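Local atomic coordinates of leucine aminopeptidase (Legionella pneumophila, PDB entry 5GNE), a protein that is probably a zinc-dependent aminopeptidase of the M28 family, removing residues from the N-terminal end of peptides. Residues K179-E184 with E225-I230. Sequence-based numbering, arbitrary orientation.
Sequences KDKPGE and ELNRPI. With SO4 (sulfate ion), chain E.
The guanidinium of R228 meets E184 and a sulfate ion at its edge, with the sulfate sulfur lying in its plane. R228 NH1 donates to E184 O at 2.8 Å, on a lone pair in the carbonyl plane, but the bond is bent (137° at the hydrogen). Its second bond runs nearly straight (173°) to sulfate O3. R228 NH2 completes a two-pronged grip by donating to sulfate O2 at 3.0 Å. From the other segment, E184 N donates to sulfate O3 at 2.7 Å. The sulfate, probably from the crystallisation liquor, thus bridges the two segments. Extended from CG to NE, the R228 chain carries this group past the E184 carbonyl. Both segments are connecting loops of the M28 peptidase domain, leading into the neighbouring parallel strands 185-191 and 230-235 of its mixed sheet, away from the two zinc ions. At the opposite end of the contact, K181 packs CB against P229 CD (3.7 Å), then bends at chi2 (-70°) to run beside the L226 carbonyl. K181 NZ donates to L226 O at 2.7 Å and forms a salt bridge with E225 OE1 (2.9 Å), approaching the anti lone pair of that carboxylate oxygen.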
loop_
_atom_site.group_PDB
_atom_site.type_symbol
_atom_site.label_atom_id
_atom_site.label_comp_id
_atom_site.label_asym_id
_atom_site.label_seq_id
_atom_site.Cartn_x
_atom_site.Cartn_y
_atom_site.Cartn_z
ATOM N N LYS A 179 7.907 3.570 19.417
ATOM C CA LYS A 179 6.613 3.161 19.993
ATOM C C LYS A 179 6.171 4.097 21.118
ATOM O O LYS A 179 4.988 4.210 21.409
ATOM C CB LYS A 179 6.649 1.712 20.486
ATOM C CG LYS A 179 7.587 1.460 21.645
ATOM C CD LYS A 179 7.353 0.073 22.214
ATOM C CE LYS A 179 7.932 -0.070 23.611
ATOM N NZ LYS A 179 7.721 -1.447 24.106
ATOM N N ASP A 180 7.129 4.695 21.812
ATOM C CA ASP A 180 6.817 5.516 22.982
ATOM C C ASP A 180 6.745 7.000 22.646
ATOM O O ASP A 180 6.535 7.813 23.537
ATOM C CB ASP A 180 7.834 5.304 24.109
ATOM C CG ASP A 180 7.893 3.865 24.585
ATOM O OD1 ASP A 180 6.823 3.280 24.860
ATOM O OD2 ASP A 180 9.018 3.340 24.738
ATOM N N LYS A 181 6.927 7.365 21.380
ATOM C CA LYS A 181 6.886 8.777 21.015
ATOM C C LYS A 181 5.456 9.315 21.134
ATOM O O LYS A 181 4.479 8.577 20.939
ATOM C CB LYS A 181 7.390 9.002 19.573
ATOM C CG LYS A 181 8.868 8.734 19.344
ATOM C CD LYS A 181 9.708 9.783 20.034
ATOM C CE LYS A 181 11.185 9.429 20.018
ATOM N NZ LYS A 181 12.023 10.687 20.052
ATOM N N PRO A 182 5.327 10.596 21.507
ATOM C CA PRO A 182 4.006 11.221 21.666
ATOM C C PRO A 182 3.397 11.619 20.322
ATOM O O PRO A 182 4.131 11.953 19.401
ATOM C CB PRO A 182 4.308 12.478 22.482
ATOM C CG PRO A 182 5.737 12.823 22.080
ATOM C CD PRO A 182 6.419 11.479 21.953
ATOM N N GLY A 183 2.076 11.647 20.219
ATOM C CA GLY A 183 1.482 12.211 19.025
ATOM C C GLY A 183 0.923 11.267 17.985
ATOM O O GLY A 183 0.961 10.037 18.111
ATOM N N GLU A 184 0.435 11.856 16.908
ATOM C CA GLU A 184 -0.162 11.057 15.868
ATOM C C GLU A 184 0.952 10.482 15.030
ATOM O O GLU A 184 1.971 11.118 14.773
ATOM C CB GLU A 184 -1.102 11.886 15.001
ATOM C CG GLU A 184 -2.243 12.567 15.735
ATOM C CD GLU A 184 -3.012 13.502 14.829
ATOM O OE1 GLU A 184 -4.131 13.135 14.415
ATOM O OE2 GLU A 184 -2.496 14.603 14.527
ATOM N N GLU A 225 16.397 11.322 16.356
ATOM C CA GLU A 225 15.181 10.564 16.556
ATOM C C GLU A 225 14.022 11.361 15.966
ATOM O O GLU A 225 14.182 12.531 15.624
ATOM C CB GLU A 225 14.970 10.275 18.031
ATOM C CG GLU A 225 15.921 9.215 18.545
ATOM C CD GLU A 225 15.299 8.377 19.627
ATOM O OE1 GLU A 225 14.207 8.746 20.094
ATOM O OE2 GLU A 225 15.884 7.349 20.005
ATOM N N LEU A 226 12.877 10.721 15.789
ATOM C CA LEU A 226 11.704 11.459 15.334
ATOM C C LEU A 226 10.862 11.777 16.554
ATOM O O LEU A 226 11.012 11.134 17.579
ATOM C CB LEU A 226 10.933 10.622 14.337
ATOM C CG LEU A 226 11.739 10.663 13.036
ATOM C CD1 LEU A 226 11.277 9.569 12.139
ATOM C CD2 LEU A 226 11.631 12.009 12.330
ATOM N N ASN A 227 9.966 12.753 16.450
ATOM C CA ASN A 227 9.083 13.060 17.558
ATOM C C ASN A 227 7.727 12.363 17.490
ATOM O O ASN A 227 6.856 12.632 18.310
ATOM C CB ASN A 227 8.870 14.572 17.643
ATOM C CG ASN A 227 10.144 15.332 17.948
ATOM O OD1 ASN A 227 11.038 14.838 18.640
ATOM N ND2 ASN A 227 10.228 16.552 17.452
ATOM N N ARG A 228 7.563 11.458 16.527
ATOM C CA ARG A 228 6.317 10.711 16.348
ATOM C C ARG A 228 6.701 9.276 16.092
ATOM O O ARG A 228 7.754 9.042 15.517
ATOM C CB ARG A 228 5.537 11.199 15.136
ATOM C CG ARG A 228 5.472 12.678 14.994
ATOM C CD ARG A 228 4.706 13.087 13.727
ATOM N NE ARG A 228 4.198 14.433 13.953
ATOM C CZ ARG A 228 3.212 14.726 14.790
ATOM N NH1 ARG A 228 2.582 13.770 15.449
ATOM N NH2 ARG A 228 2.845 15.974 14.942
ATOM N N PRO A 229 5.827 8.317 16.428
ATOM C CA PRO A 229 6.022 6.957 15.917
ATOM C C PRO A 229 5.919 6.918 14.387
ATOM O O PRO A 229 5.052 7.585 13.816
ATOM C CB PRO A 229 4.876 6.169 16.536
ATOM C CG PRO A 229 4.318 7.067 17.619
ATOM C CD PRO A 229 4.568 8.455 17.171
ATOM N N ILE A 230 6.764 6.105 13.759
ATOM C CA ILE A 230 6.694 5.851 12.340
ATOM C C ILE A 230 6.375 4.392 12.144
ATOM O O ILE A 230 7.090 3.535 12.629
ATOM C CB ILE A 230 8.029 6.150 11.632
ATOM C CG1 ILE A 230 8.560 7.504 12.072
ATOM C CG2 ILE A 230 7.852 6.075 10.111
ATOM C CD1 ILE A 230 7.581 8.654 11.898
HETATM S S SO4 E . 0.135 15.945 17.274
HETATM O O1 SO4 E . 1.285 16.415 18.048
HETATM O O2 SO4 E . 0.126 16.550 15.938
HETATM O O3 SO4 E . 0.186 14.492 17.160
HETATM O O4 SO4 E . -1.087 16.309 17.987
#